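Local coordinates for protein GH3 beta-N-acetylglucosaminidase (Paenibacillaceae, PDB 6K5J) that hydrolyses terminal N-acetylglucosamine units from the non-reducing ends of beta-N-acetylglucosaminides, as a glycoside hydrolase of family 3, at residues Gly18-Ala23 and Glu324-Ser329; Tyr48-Leu53 and Val403-Pro408; Glu206-Leu211 and Val232-Val237; Ala470-Pro475 and Pro494-Phe499. All coordinates share one frame; numbering follows the deposited sequence.

Overall arrangement
Contact 1 is the buried one of the four, contacts 3 and 4 are partly buried, and contact 2 lies at the surface. Contacts 1 and 3 both belong to the N-terminal barrel domain, yet they hold different elements: the bend leading into strand 21-23 against helix 323-339, and helix 205-210 against a loop. Contact 4 joins a helix and a loop of the domain with the six-stranded mixed sheet, its centre about 56 Å from that of contact 1. Contact 2 bridges the two domains. The chemistry follows position: leucine methyls in contacts 1 and 3, a small alanine surface in contact 4, and an arginine with bridging water in contact 2.

Contact 1 (Gly18-Ala23 and Glu324-Ser329); sequences GQLVMA and ERIDRS
L20 reaches helix 323-339 with both of its methyl groups, one for each partner. Its CD1 lies 3.6 Å from CD1 of I326, while its CD2 comes equally near CB of S329. The leucine CG is turned anti to its own carbonyl carbon (chi1 -47°), and the extended second torsion carries the fork straight out to the helix. L20 thus supplies more than half of the surface buried here. I326 starts out along the flank of its helix, but its long CG1 branch brings CD1 back to the contact, where the two side chains meet at about a right angle. S329, one turn further along, is small enough for the helix backbone to come close: its CA lies 7.3 Å from CA of L20.

The serine offers carbon to the leucine and keeps its oxygen for polar partners. R325 NH1, one turn earlier, donates to S329 OG over 2.7 Å at a nearly straight 169°, with the hydroxyl in the guanidinium plane. D294 also bonds this hydroxyl, and R325 NH2 is bonded to the backbone O of V289, so buried polar atoms are satisfied beside an apolar surface. L333 of the same helix also touches L20 and extends the apolar surface. L20 sits at the short bend between helix 13-19 and strand 21-23, which lies in a parallel sheet between strands 45-47 and 296-298. Its packing against helix 323-339, at the end where the strand begins, is consistent with the helical layer round the beta/alpha barrel of the family 3 N-terminal domain.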
loop_
_atom_site.group_PDB
_atom_site.type_symbol
_atom_site.label_atom_id
_atom_site.label_comp_id
_atom_site.label_asym_id
_atom_site.label_seq_id
_atom_site.Cartn_x
_atom_site.Cartn_y
_atom_site.Cartn_z
ATOM N N GLY A 18 -5.878 -24.069 11.667
ATOM C CA GLY A 18 -5.847 -23.599 10.290
ATOM C C GLY A 18 -6.511 -22.246 10.098
ATOM O O GLY A 18 -6.068 -21.448 9.263
ATOM N N GLN A 19 -7.573 -21.965 10.866
ATOM C CA GLN A 19 -8.244 -20.668 10.773
ATOM C C GLN A 19 -7.291 -19.512 11.047
ATOM O O GLN A 19 -7.513 -18.400 10.557
ATOM C CB GLN A 19 -9.418 -20.600 11.751
ATOM C CG GLN A 19 -10.666 -21.297 11.267
ATOM C CD GLN A 19 -11.178 -20.723 9.959
ATOM O OE1 GLN A 19 -11.628 -19.574 9.899
ATOM N NE2 GLN A 19 -11.099 -21.520 8.898
ATOM N N LEU A 20 -6.237 -19.753 11.826
ATOM C CA LEU A 20 -5.302 -18.710 12.234
ATOM C C LEU A 20 -4.259 -18.370 11.175
ATOM O O LEU A 20 -3.391 -17.533 11.442
ATOM C CB LEU A 20 -4.588 -19.131 13.514
ATOM C CG LEU A 20 -5.475 -19.695 14.629
ATOM C CD1 LEU A 20 -4.631 -20.017 15.841
ATOM C CD2 LEU A 20 -6.563 -18.700 14.978
ATOM N N VAL A 21 -4.310 -18.970 9.992
ATOM C CA VAL A 21 -3.264 -18.768 8.990
ATOM C C VAL A 21 -3.881 -18.248 7.699
ATOM O O VAL A 21 -4.910 -18.756 7.243
ATOM C CB VAL A 21 -2.474 -20.064 8.742
ATOM C CG1 VAL A 21 -1.465 -19.868 7.606
ATOM C CG2 VAL A 21 -1.789 -20.501 10.041
ATOM N N MET A 22 -3.256 -17.227 7.120
ATOM C CA MET A 22 -3.572 -16.762 5.776
ATOM C C MET A 22 -2.350 -16.989 4.901
ATOM O O MET A 22 -1.237 -16.584 5.267
ATOM C CB MET A 22 -3.961 -15.279 5.768
ATOM C CG MET A 22 -4.193 -14.728 4.357
ATOM S SD MET A 22 -4.855 -13.052 4.412
ATOM C CE MET A 22 -6.628 -13.358 4.556
ATOM N N ALA A 23 -2.552 -17.638 3.753
ATOM C CA ALA A 23 -1.443 -18.069 2.911
ATOM C C ALA A 23 -1.629 -17.565 1.492
ATOM O O ALA A 23 -2.754 -17.379 1.022
ATOM C CB ALA A 23 -1.303 -19.600 2.883
ATOM N N GLU A 324 -8.747 -22.031 25.379
ATOM C CA GLU A 324 -9.494 -20.777 25.316
ATOM C C GLU A 324 -8.825 -19.787 24.366
ATOM O O GLU A 324 -9.502 -19.106 23.589
ATOM C CB GLU A 324 -9.634 -20.171 26.717
ATOM C CG GLU A 324 -10.417 -18.847 26.780
ATOM C CD GLU A 324 -9.583 -17.609 26.435
ATOM O OE1 GLU A 324 -8.353 -17.589 26.695
ATOM O OE2 GLU A 324 -10.167 -16.646 25.897
ATOM N N ARG A 325 -7.497 -19.691 24.423
ATOM C CA ARG A 325 -6.785 -18.728 23.589
ATOM C C ARG A 325 -7.064 -18.967 22.111
ATOM O O ARG A 325 -7.390 -18.030 21.373
ATOM C CB ARG A 325 -5.286 -18.790 23.878
ATOM C CG ARG A 325 -4.461 -17.826 23.041
ATOM C CD ARG A 325 -4.803 -16.356 23.320
ATOM N NE ARG A 325 -4.177 -15.502 22.311
ATOM C CZ ARG A 325 -4.698 -15.277 21.108
ATOM N NH1 ARG A 325 -5.863 -15.816 20.782
ATOM N NH2 ARG A 325 -4.060 -14.506 20.232
ATOM N N ILE A 326 -6.977 -20.226 21.671
ATOM C CA ILE A 326 -7.257 -20.560 20.276
ATOM C C ILE A 326 -8.695 -20.221 19.915
ATOM O O ILE A 326 -8.964 -19.627 18.860
ATOM C CB ILE A 326 -6.966 -22.047 20.009
ATOM C CG1 ILE A 326 -5.471 -22.328 20.142
ATOM C CG2 ILE A 326 -7.443 -22.411 18.622
ATOM C CD1 ILE A 326 -4.667 -21.939 18.904
ATOM N N ASP A 327 -9.648 -20.630 20.767
ATOM C CA ASP A 327 -11.057 -20.321 20.520
ATOM C C ASP A 327 -11.301 -18.818 20.463
ATOM O O ASP A 327 -12.195 -18.369 19.743
ATOM C CB ASP A 327 -11.955 -20.926 21.607
ATOM C CG ASP A 327 -12.026 -22.443 21.554
ATOM O OD1 ASP A 327 -11.805 -23.033 20.477
ATOM O OD2 ASP A 327 -12.335 -23.047 22.607
ATOM N N ARG A 328 -10.563 -18.040 21.258
ATOM C CA ARG A 328 -10.713 -16.588 21.238
ATOM C C ARG A 328 -10.466 -16.031 19.837
ATOM O O ARG A 328 -11.285 -15.271 19.311
ATOM C CB ARG A 328 -9.765 -15.954 22.259
ATOM C CG ARG A 328 -10.115 -14.536 22.678
ATOM C CD ARG A 328 -8.938 -13.872 23.404
ATOM N NE ARG A 328 -8.478 -14.693 24.522
ATOM C CZ ARG A 328 -7.288 -14.571 25.103
ATOM N NH1 ARG A 328 -6.438 -13.649 24.682
ATOM N NH2 ARG A 328 -6.946 -15.378 26.102
ATOM N N SER A 329 -9.342 -16.413 19.213
ATOM C CA SER A 329 -9.052 -15.939 17.856
ATOM C C SER A 329 -10.024 -16.511 16.840
ATOM O O SER A 329 -10.472 -15.798 15.936
ATOM C CB SER A 329 -7.618 -16.287 17.445
ATOM O OG SER A 329 -6.675 -15.549 18.199
#

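Contact 2 (Tyr48-Leu53 and Val403-Pro408); sequences YFRRNL and VDEVLP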
loop_
_atom_site.group_PDB
_atom_site.type_symbol
_atom_site.label_atom_id
_atom_site.label_comp_id
_atom_site.label_asym_id
_atom_site.label_seq_id
_atom_site.Cartn_x
_atom_site.Cartn_y
_atom_site.Cartn_z
ATOM N N TYR A 48 -3.822 -12.676 -2.205
ATOM C CA TYR A 48 -3.445 -12.581 -3.611
ATOM C C TYR A 48 -2.251 -11.643 -3.798
ATOM O O TYR A 48 -2.140 -10.611 -3.124
ATOM C CB TYR A 48 -4.602 -12.037 -4.452
ATOM C CG TYR A 48 -5.781 -12.960 -4.700
ATOM C CD1 TYR A 48 -5.637 -14.347 -4.701
ATOM C CD2 TYR A 48 -7.040 -12.428 -4.979
ATOM C CE1 TYR A 48 -6.728 -15.183 -4.965
ATOM C CE2 TYR A 48 -8.129 -13.250 -5.240
ATOM C CZ TYR A 48 -7.966 -14.626 -5.223
ATOM O OH TYR A 48 -9.043 -15.438 -5.490
ATOM N N PHE A 49 -1.395 -11.983 -4.763
ATOM C CA PHE A 49 -0.372 -11.084 -5.297
ATOM C C PHE A 49 -0.536 -10.976 -6.813
ATOM O O PHE A 49 -1.437 -11.576 -7.393
ATOM C CB PHE A 49 1.027 -11.553 -4.876
ATOM C CG PHE A 49 1.270 -11.371 -3.404
ATOM C CD1 PHE A 49 0.845 -12.335 -2.498
ATOM C CD2 PHE A 49 1.829 -10.196 -2.920
ATOM C CE1 PHE A 49 1.019 -12.157 -1.130
ATOM C CE2 PHE A 49 2.008 -10.002 -1.551
ATOM C CZ PHE A 49 1.603 -10.988 -0.657
ATOM N N ARG A 50 0.327 -10.163 -7.441
ATOM C CA ARG A 50 0.250 -9.925 -8.887
ATOM C C ARG A 50 0.210 -11.234 -9.681
ATOM O O ARG A 50 -0.474 -11.329 -10.708
ATOM C CB ARG A 50 1.440 -9.051 -9.324
ATOM C CG ARG A 50 1.456 -8.654 -10.803
ATOM C CD ARG A 50 2.430 -7.467 -11.063
ATOM N NE ARG A 50 2.092 -6.316 -10.229
ATOM C CZ ARG A 50 1.252 -5.344 -10.581
ATOM N NH1 ARG A 50 0.669 -5.353 -11.770
ATOM N NH2 ARG A 50 0.991 -4.355 -9.744
ATOM N N ARG A 51 0.928 -12.260 -9.207
ATOM C CA ARG A 51 0.973 -13.563 -9.874
ATOM C C ARG A 51 -0.397 -14.230 -9.970
ATOM O O ARG A 51 -0.589 -15.095 -10.831
ATOM C CB ARG A 51 1.934 -14.499 -9.136
ATOM C CG ARG A 51 1.509 -14.735 -7.670
ATOM C CD ARG A 51 2.516 -15.551 -6.849
ATOM N NE ARG A 51 2.027 -15.708 -5.475
ATOM C CZ ARG A 51 2.689 -15.344 -4.378
ATOM N NH1 ARG A 51 3.909 -14.820 -4.461
ATOM N NH2 ARG A 51 2.122 -15.522 -3.186
ATOM N N ASN A 52 -1.351 -13.854 -9.118
ATOM C CA ASN A 52 -2.698 -14.420 -9.163
ATOM C C ASN A 52 -3.675 -13.577 -9.962
ATOM O O ASN A 52 -4.842 -13.961 -10.069
ATOM C CB ASN A 52 -3.272 -14.593 -7.748
ATOM C CG ASN A 52 -2.311 -15.272 -6.799
ATOM O OD1 ASN A 52 -1.789 -14.644 -5.865
ATOM N ND2 ASN A 52 -2.081 -16.569 -7.015
ATOM N N LEU A 53 -3.254 -12.428 -10.493
ATOM C CA LEU A 53 -4.197 -11.402 -10.940
ATOM C C LEU A 53 -3.870 -11.001 -12.377
ATOM O O LEU A 53 -3.019 -10.140 -12.614
ATOM C CB LEU A 53 -4.161 -10.191 -9.996
ATOM C CG LEU A 53 -4.295 -10.551 -8.504
ATOM C CD1 LEU A 53 -3.996 -9.335 -7.614
ATOM C CD2 LEU A 53 -5.708 -11.106 -8.205
ATOM N N VAL A 403 7.158 -3.065 -2.373
ATOM C CA VAL A 403 6.885 -1.655 -2.107
ATOM C C VAL A 403 7.038 -0.837 -3.385
ATOM O O VAL A 403 6.231 0.061 -3.666
ATOM C CB VAL A 403 7.803 -1.114 -0.988
ATOM C CG1 VAL A 403 7.245 0.188 -0.416
ATOM C CG2 VAL A 403 7.991 -2.143 0.117
ATOM N N ASP A 404 8.063 -1.145 -4.179
ATOM C CA ASP A 404 8.378 -0.432 -5.415
ATOM C C ASP A 404 8.401 -1.452 -6.554
ATOM O O ASP A 404 9.442 -2.040 -6.863
ATOM C CB ASP A 404 9.708 0.304 -5.283
ATOM C CG ASP A 404 9.650 1.701 -5.844
ATOM O OD1 ASP A 404 8.979 1.891 -6.885
ATOM O OD2 ASP A 404 10.266 2.609 -5.245
ATOM N N GLU A 405 7.250 -1.651 -7.186
ATOM C CA GLU A 405 7.077 -2.724 -8.154
ATOM C C GLU A 405 7.395 -2.254 -9.570
ATOM O O GLU A 405 7.269 -1.070 -9.899
ATOM C CB GLU A 405 5.647 -3.268 -8.092
ATOM C CG GLU A 405 5.376 -4.461 -9.002
ATOM C CD GLU A 405 6.235 -5.673 -8.656
ATOM O OE1 GLU A 405 5.731 -6.581 -7.956
ATOM O OE2 GLU A 405 7.410 -5.721 -9.092
ATOM N N VAL A 406 7.840 -3.200 -10.397
ATOM C CA VAL A 406 7.873 -3.006 -11.844
ATOM C C VAL A 406 6.429 -2.941 -12.330
ATOM O O VAL A 406 5.725 -3.955 -12.376
ATOM C CB VAL A 406 8.650 -4.120 -12.553
ATOM C CG1 VAL A 406 8.629 -3.884 -14.056
ATOM C CG2 VAL A 406 10.085 -4.186 -12.024
ATOM N N LEU A 407 5.988 -1.739 -12.685
ATOM C CA LEU A 407 4.578 -1.451 -12.923
ATOM C C LEU A 407 4.516 -0.454 -14.069
ATOM O O LEU A 407 4.486 0.766 -13.851
ATOM C CB LEU A 407 3.914 -0.903 -11.659
ATOM C CG LEU A 407 2.417 -0.600 -11.662
ATOM C CD1 LEU A 407 1.717 -1.585 -12.570
ATOM C CD2 LEU A 407 1.867 -0.669 -10.241
ATOM N N PRO A 408 4.500 -0.938 -15.311
ATOM C CA PRO A 408 4.547 -0.020 -16.456
ATOM C C PRO A 408 3.284 0.821 -16.533
ATOM O O PRO A 408 2.185 0.363 -16.208
ATOM C CB PRO A 408 4.676 -0.958 -17.662
ATOM C CG PRO A 408 4.013 -2.224 -17.212
ATOM C CD PRO A 408 4.296 -2.338 -15.730
HETATM O O HOH W 1 3.245 -6.077 -7.331
#
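R50 lies across the methyl groups of L407 and slides past the aliphatic part of E405, and its two flanks are held quite differently. On the packed flank NH2 of R50 comes to 3.8 Å from CD2 of L407, and CD1 of the leucine lies 4.0 Å from both NH1 and NH2. The two side chains meet at about a right angle. The arginine suits this place because its end can pass close to hydrocarbon, here met obliquely, while its N-H groups still bond to polar partners. A bend at its third torsion (chi3 -56°) turns the guanidinium there, and NH2 also forms a salt bridge with E93, whose side chain is touched by L407 as well.

Toward E405 the fit is looser. The nearest direct approach, NE of R50 to CG of E405, is 4.0 Å, and the opposite charges stay beyond salt-bridge distance. A water links the two groups: it accepts a hydrogen bond from R50 NE at 3.1 Å, lying in the guanidinium plane, and donates one to E405 OE1 at 2.6 Å. The carboxylate plane stands 80° from the guanidinium plane, and no direct paired grip is made. A bend at the second torsion (chi2 62°) brings OE2 back to the amide N of V406, which it meets with its anti lone pair. R50 belongs to the loop that follows barrel strand 45-47, whereas E405 and L407 follow strand 390-396 of the mixed sheet. The water-mediated meeting is therefore an interdomain contact, beside the end of the barrel at which TIM-type enzymes carry their active site.

Contact 3 (Glu206-Leu211 and Val232-Val237); sequences ERLDRL and VLFPAV
L208 and A236 mark the nearest approach of the two backbones, with CA atoms 8.6 Å apart, a spacing wide enough to be bridged by side chains. On one side is the short helix 205-210, whose geometry breaks at L211. On the other, the loop runs extended through V232 and F234 and then folds into a beta-turn over P235 and A236, closed by the bond from the amide N of V237 to the O of F234 at 2.9 Å. Proline suits this turn because its ring fixes the phi angle near the value needed.

The turn presents F234, A236 and V237 to the same leucine. This loop follows strand 226-229 of the parallel sheet and leads on to helix 249-258, while helix 205-210 lies in the connection between strands 178-184 and 226-229; the contact thus ties together two successive connections of the beta/alpha barrel.

L208 holds its CG beside the backbone N (chi1 -59°), which aims the fork at the loop. CD1 comes to 3.8 Å from CG2 of V237 and 4.2 Å from CB of A236. CD2 takes the other direction and meets CD2 of F234 at 4.2 Å, approaching the edge of the ring near its plane. Alanine's small methyl is compatible with the close approach of the turn, and the branched V237 also reaches V250 and L254 of helix 249-258. Along the helix, R210 NE donates to OE2 of E206 at 3.1 Å, nearly straight at 171°; R210 NH1 also bonds to the backbone O of V535.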
loop_
_atom_site.group_PDB
_atom_site.type_symbol
_atom_site.label_atom_id
_atom_site.label_comp_id
_atom_site.label_asym_id
_atom_site.label_seq_id
_atom_site.Cartn_x
_atom_site.Cartn_y
_atom_site.Cartn_z
ATOM N N GLU A 206 4.303 9.605 25.541
ATOM C CA GLU A 206 3.543 10.815 25.225
ATOM C C GLU A 206 3.533 11.079 23.725
ATOM O O GLU A 206 2.537 11.559 23.175
ATOM C CB GLU A 206 4.100 12.036 25.967
ATOM C CG GLU A 206 5.516 12.489 25.587
ATOM C CD GLU A 206 5.588 13.367 24.320
ATOM O OE1 GLU A 206 6.655 13.354 23.656
ATOM O OE2 GLU A 206 4.591 14.052 23.977
ATOM N N ARG A 207 4.639 10.786 23.049
ATOM C CA ARG A 207 4.683 11.041 21.621
ATOM C C ARG A 207 3.847 10.012 20.868
ATOM O O ARG A 207 3.095 10.370 19.954
ATOM C CB ARG A 207 6.142 11.064 21.160
ATOM C CG ARG A 207 6.384 10.492 19.796
ATOM C CD ARG A 207 5.861 11.353 18.660
ATOM N NE ARG A 207 6.118 10.589 17.450
ATOM C CZ ARG A 207 7.234 10.687 16.740
ATOM N NH1 ARG A 207 8.166 11.572 17.082
ATOM N NH2 ARG A 207 7.400 9.920 15.674
ATOM N N LEU A 208 3.926 8.734 21.273
ATOM C CA LEU A 208 3.104 7.711 20.634
ATOM C C LEU A 208 1.620 8.003 20.822
ATOM O O LEU A 208 0.820 7.791 19.904
ATOM C CB LEU A 208 3.453 6.322 21.187
ATOM C CG LEU A 208 4.904 5.848 21.024
ATOM C CD1 LEU A 208 5.112 4.457 21.628
ATOM C CD2 LEU A 208 5.322 5.867 19.543
ATOM N N ASP A 209 1.232 8.494 22.006
ATOM C CA ASP A 209 -0.179 8.777 22.268
ATOM C C ASP A 209 -0.701 9.906 21.387
ATOM O O ASP A 209 -1.858 9.876 20.952
ATOM C CB ASP A 209 -0.392 9.152 23.738
ATOM C CG ASP A 209 -0.279 7.968 24.669
ATOM O OD1 ASP A 209 -0.373 6.819 24.200
ATOM O OD2 ASP A 209 -0.093 8.193 25.881
ATOM N N ARG A 210 0.117 10.917 21.132
ATOM C CA ARG A 210 -0.377 12.066 20.386
ATOM C C ARG A 210 -0.183 11.930 18.884
ATOM O O ARG A 210 -0.844 12.643 18.120
ATOM C CB ARG A 210 0.301 13.347 20.862
ATOM C CG ARG A 210 1.713 13.521 20.388
ATOM C CD ARG A 210 2.259 14.891 20.794
ATOM N NE ARG A 210 3.678 14.799 21.105
ATOM C CZ ARG A 210 4.647 14.895 20.205
ATOM N NH1 ARG A 210 4.355 15.112 18.925
ATOM N NH2 ARG A 210 5.910 14.779 20.587
ATOM N N LEU A 211 0.699 11.042 18.445
ATOM C CA LEU A 211 0.962 10.920 17.016
ATOM C C LEU A 211 0.592 9.522 16.525
ATOM O O LEU A 211 -0.536 9.313 16.066
ATOM C CB LEU A 211 2.426 11.255 16.717
ATOM C CG LEU A 211 2.676 11.477 15.215
ATOM C CD1 LEU A 211 1.907 12.695 14.728
ATOM C CD2 LEU A 211 4.163 11.608 14.901
ATOM N N VAL A 232 8.204 -3.795 14.250
ATOM C CA VAL A 232 9.001 -2.651 14.686
ATOM C C VAL A 232 9.070 -2.651 16.211
ATOM O O VAL A 232 8.084 -2.966 16.883
ATOM C CB VAL A 232 8.401 -1.331 14.137
ATOM C CG1 VAL A 232 9.077 -0.093 14.746
ATOM C CG2 VAL A 232 8.482 -1.313 12.599
ATOM N N LEU A 233 10.246 -2.331 16.755
ATOM C CA LEU A 233 10.422 -2.226 18.201
ATOM C C LEU A 233 9.926 -0.880 18.715
ATOM O O LEU A 233 10.233 0.168 18.140
ATOM C CB LEU A 233 11.896 -2.380 18.575
ATOM C CG LEU A 233 12.569 -3.652 18.070
ATOM C CD1 LEU A 233 14.083 -3.514 18.167
ATOM C CD2 LEU A 233 12.071 -4.823 18.900
ATOM N N PHE A 234 9.177 -0.917 19.820
ATOM C CA PHE A 234 8.694 0.279 20.514
ATOM C C PHE A 234 9.098 0.164 21.982
ATOM O O PHE A 234 8.303 -0.271 22.824
ATOM C CB PHE A 234 7.176 0.439 20.369
ATOM C CG PHE A 234 6.720 0.693 18.947
ATOM C CD1 PHE A 234 6.538 -0.366 18.068
ATOM C CD2 PHE A 234 6.491 1.984 18.499
ATOM C CE1 PHE A 234 6.134 -0.143 16.757
ATOM C CE2 PHE A 234 6.092 2.221 17.194
ATOM C CZ PHE A 234 5.908 1.155 16.320
ATOM N N PRO A 235 10.331 0.547 22.323
ATOM C CA PRO A 235 10.799 0.384 23.714
ATOM C C PRO A 235 9.959 1.102 24.760
ATOM O O PRO A 235 10.000 0.698 25.926
ATOM C CB PRO A 235 12.229 0.945 23.680
ATOM C CG PRO A 235 12.332 1.708 22.377
ATOM C CD PRO A 235 11.401 1.025 21.432
ATOM N N ALA A 236 9.215 2.157 24.406
ATOM C CA ALA A 236 8.355 2.796 25.402
ATOM C C ALA A 236 7.188 1.908 25.808
ATOM O O ALA A 236 6.590 2.131 26.868
ATOM C CB ALA A 236 7.817 4.134 24.884
ATOM N N VAL A 237 6.845 0.924 24.981
ATOM C CA VAL A 237 5.764 -0.006 25.262
ATOM C C VAL A 237 6.294 -1.377 25.653
ATOM O O VAL A 237 5.789 -1.994 26.594
ATOM C CB VAL A 237 4.802 -0.116 24.056
ATOM C CG1 VAL A 237 3.599 -0.993 24.413
ATOM C CG2 VAL A 237 4.341 1.256 23.619
#

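Contact 4 (Ala470-Pro475 and Pro494-Phe499); sequences ALAAKP and PTVKTF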
loop_
_atom_site.group_PDB
_atom_site.type_symbol
_atom_site.label_atom_id
_atom_site.label_comp_id
_atom_site.label_asym_id
_atom_site.label_seq_id
_atom_site.Cartn_x
_atom_site.Cartn_y
_atom_site.Cartn_z
ATOM N N ALA A 470 22.245 18.569 -12.805
ATOM C CA ALA A 470 23.015 18.987 -13.975
ATOM C C ALA A 470 22.152 19.797 -14.934
ATOM O O ALA A 470 22.560 20.867 -15.410
ATOM C CB ALA A 470 23.601 17.761 -14.679
ATOM N N LEU A 471 20.944 19.303 -15.220
ATOM C CA LEU A 471 20.029 20.033 -16.088
ATOM C C LEU A 471 19.658 21.374 -15.479
ATOM O O LEU A 471 19.470 22.363 -16.200
ATOM C CB LEU A 471 18.772 19.201 -16.349
ATOM C CG LEU A 471 18.948 17.891 -17.105
ATOM C CD1 LEU A 471 17.657 17.072 -17.089
ATOM C CD2 LEU A 471 19.361 18.194 -18.543
ATOM N N ALA A 472 19.539 21.425 -14.152
ATOM C CA ALA A 472 19.173 22.660 -13.475
ATOM C C ALA A 472 20.261 23.713 -13.587
ATOM O O ALA A 472 19.965 24.907 -13.464
ATOM C CB ALA A 472 18.865 22.388 -11.995
ATOM N N ALA A 473 21.504 23.298 -13.818
ATOM C CA ALA A 473 22.625 24.220 -13.943
ATOM C C ALA A 473 22.846 24.711 -15.371
ATOM O O ALA A 473 23.672 25.606 -15.579
ATOM C CB ALA A 473 23.906 23.560 -13.425
ATOM N N LYS A 474 22.139 24.158 -16.352
ATOM C CA LYS A 474 22.317 24.582 -17.741
ATOM C C LYS A 474 21.553 25.875 -17.999
ATOM O O LYS A 474 20.320 25.878 -17.921
ATOM C CB LYS A 474 21.849 23.491 -18.695
ATOM C CG LYS A 474 22.666 22.209 -18.605
ATOM C CD LYS A 474 22.248 21.187 -19.653
ATOM C CE LYS A 474 22.373 21.742 -21.063
ATOM N NZ LYS A 474 22.742 20.688 -22.050
ATOM N N PRO A 475 22.230 26.981 -18.326
ATOM C CA PRO A 475 21.513 28.257 -18.499
ATOM C C PRO A 475 20.621 28.292 -19.727
ATOM O O PRO A 475 19.761 29.176 -19.821
ATOM C CB PRO A 475 22.645 29.294 -18.605
ATOM C CG PRO A 475 23.918 28.549 -18.261
ATOM C CD PRO A 475 23.667 27.118 -18.603
ATOM N N PRO A 494 18.795 21.205 -4.746
ATOM C CA PRO A 494 18.838 22.625 -4.353
ATOM C C PRO A 494 18.892 23.604 -5.521
ATOM O O PRO A 494 18.522 24.769 -5.333
ATOM C CB PRO A 494 20.103 22.712 -3.481
ATOM C CG PRO A 494 20.949 21.560 -3.918
ATOM C CD PRO A 494 20.000 20.467 -4.315
ATOM N N THR A 495 19.315 23.179 -6.711
ATOM C CA THR A 495 19.419 24.070 -7.861
ATOM C C THR A 495 18.125 24.170 -8.657
ATOM O O THR A 495 17.975 25.096 -9.467
ATOM C CB THR A 495 20.549 23.595 -8.781
ATOM O OG1 THR A 495 21.660 23.181 -7.976
ATOM C CG2 THR A 495 20.997 24.710 -9.733
ATOM N N VAL A 496 17.185 23.248 -8.434
ATOM C CA VAL A 496 15.937 23.242 -9.195
ATOM C C VAL A 496 15.124 24.475 -8.833
ATOM O O VAL A 496 14.993 24.827 -7.655
ATOM C CB VAL A 496 15.175 21.937 -8.917
ATOM C CG1 VAL A 496 13.722 22.030 -9.356
ATOM C CG2 VAL A 496 15.869 20.788 -9.604
ATOM N N LYS A 497 14.589 25.156 -9.848
ATOM C CA LYS A 497 13.826 26.377 -9.607
ATOM C C LYS A 497 12.325 26.142 -9.482
ATOM O O LYS A 497 11.641 26.933 -8.822
ATOM C CB LYS A 497 14.075 27.386 -10.731
ATOM C CG LYS A 497 15.462 28.005 -10.714
ATOM C CD LYS A 497 15.640 28.964 -11.894
ATOM C CE LYS A 497 17.111 29.121 -12.264
ATOM N NZ LYS A 497 17.266 29.553 -13.676
ATOM N N THR A 498 11.797 25.095 -10.115
ATOM C CA THR A 498 10.364 24.817 -10.152
ATOM C C THR A 498 10.160 23.344 -9.846
ATOM O O THR A 498 10.653 22.488 -10.586
ATOM C CB THR A 498 9.767 25.154 -11.523
ATOM O OG1 THR A 498 10.140 26.488 -11.889
ATOM C CG2 THR A 498 8.247 25.038 -11.499
ATOM N N PHE A 499 9.430 23.052 -8.764
ATOM C CA PHE A 499 9.251 21.681 -8.291
ATOM C C PHE A 499 7.792 21.452 -7.930
ATOM O O PHE A 499 7.235 22.171 -7.094
ATOM C CB PHE A 499 10.152 21.391 -7.082
ATOM C CG PHE A 499 10.081 19.963 -6.601
ATOM C CD1 PHE A 499 9.098 19.571 -5.696
ATOM C CD2 PHE A 499 10.987 19.012 -7.058
ATOM C CE1 PHE A 499 9.013 18.245 -5.253
ATOM C CE2 PHE A 499 10.922 17.691 -6.623
ATOM C CZ PHE A 499 9.921 17.303 -5.700
#
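A472 carries the apolar part of this contact with its single methyl, which points at the loop residues T495 and V496. CB of A472 lies 3.8 Å from CB of T495 and 4.2 Å from CG2 of V496. Because alanine adds so little bulk, the two backbones come close, with the CA atoms of A472 and V496 5.4 Å apart. V496 is buried, packing also on I468 and V481, and its CG2 meets the alanine methyl.

Contacts between carbon and backbone make up the second kind. The carbonyl O of T495 also lies 3.8 Å from the alanine CB. In return, the threonine methyl CG2 stands 3.9 Å from the carbonyl O of A472. With OG1 of T495 at chi1 -41°, CG2 falls anti to the backbone N, where it meets CB and O of A472.

Polar bonding is directed elsewhere. OG1 of T495 bonds to E469, one turn back on helix 462-472, and the carbonyl O of V496 is bonded to R377. Within 470-475, the amide N of A473 donates to the O of A470 at 3.1 Å.

With no hydrogen bond directly between the two segments, their fit rests on close-set small groups, and the threonine hydroxyl supplies a polar tie from the loop to the helix just before A470.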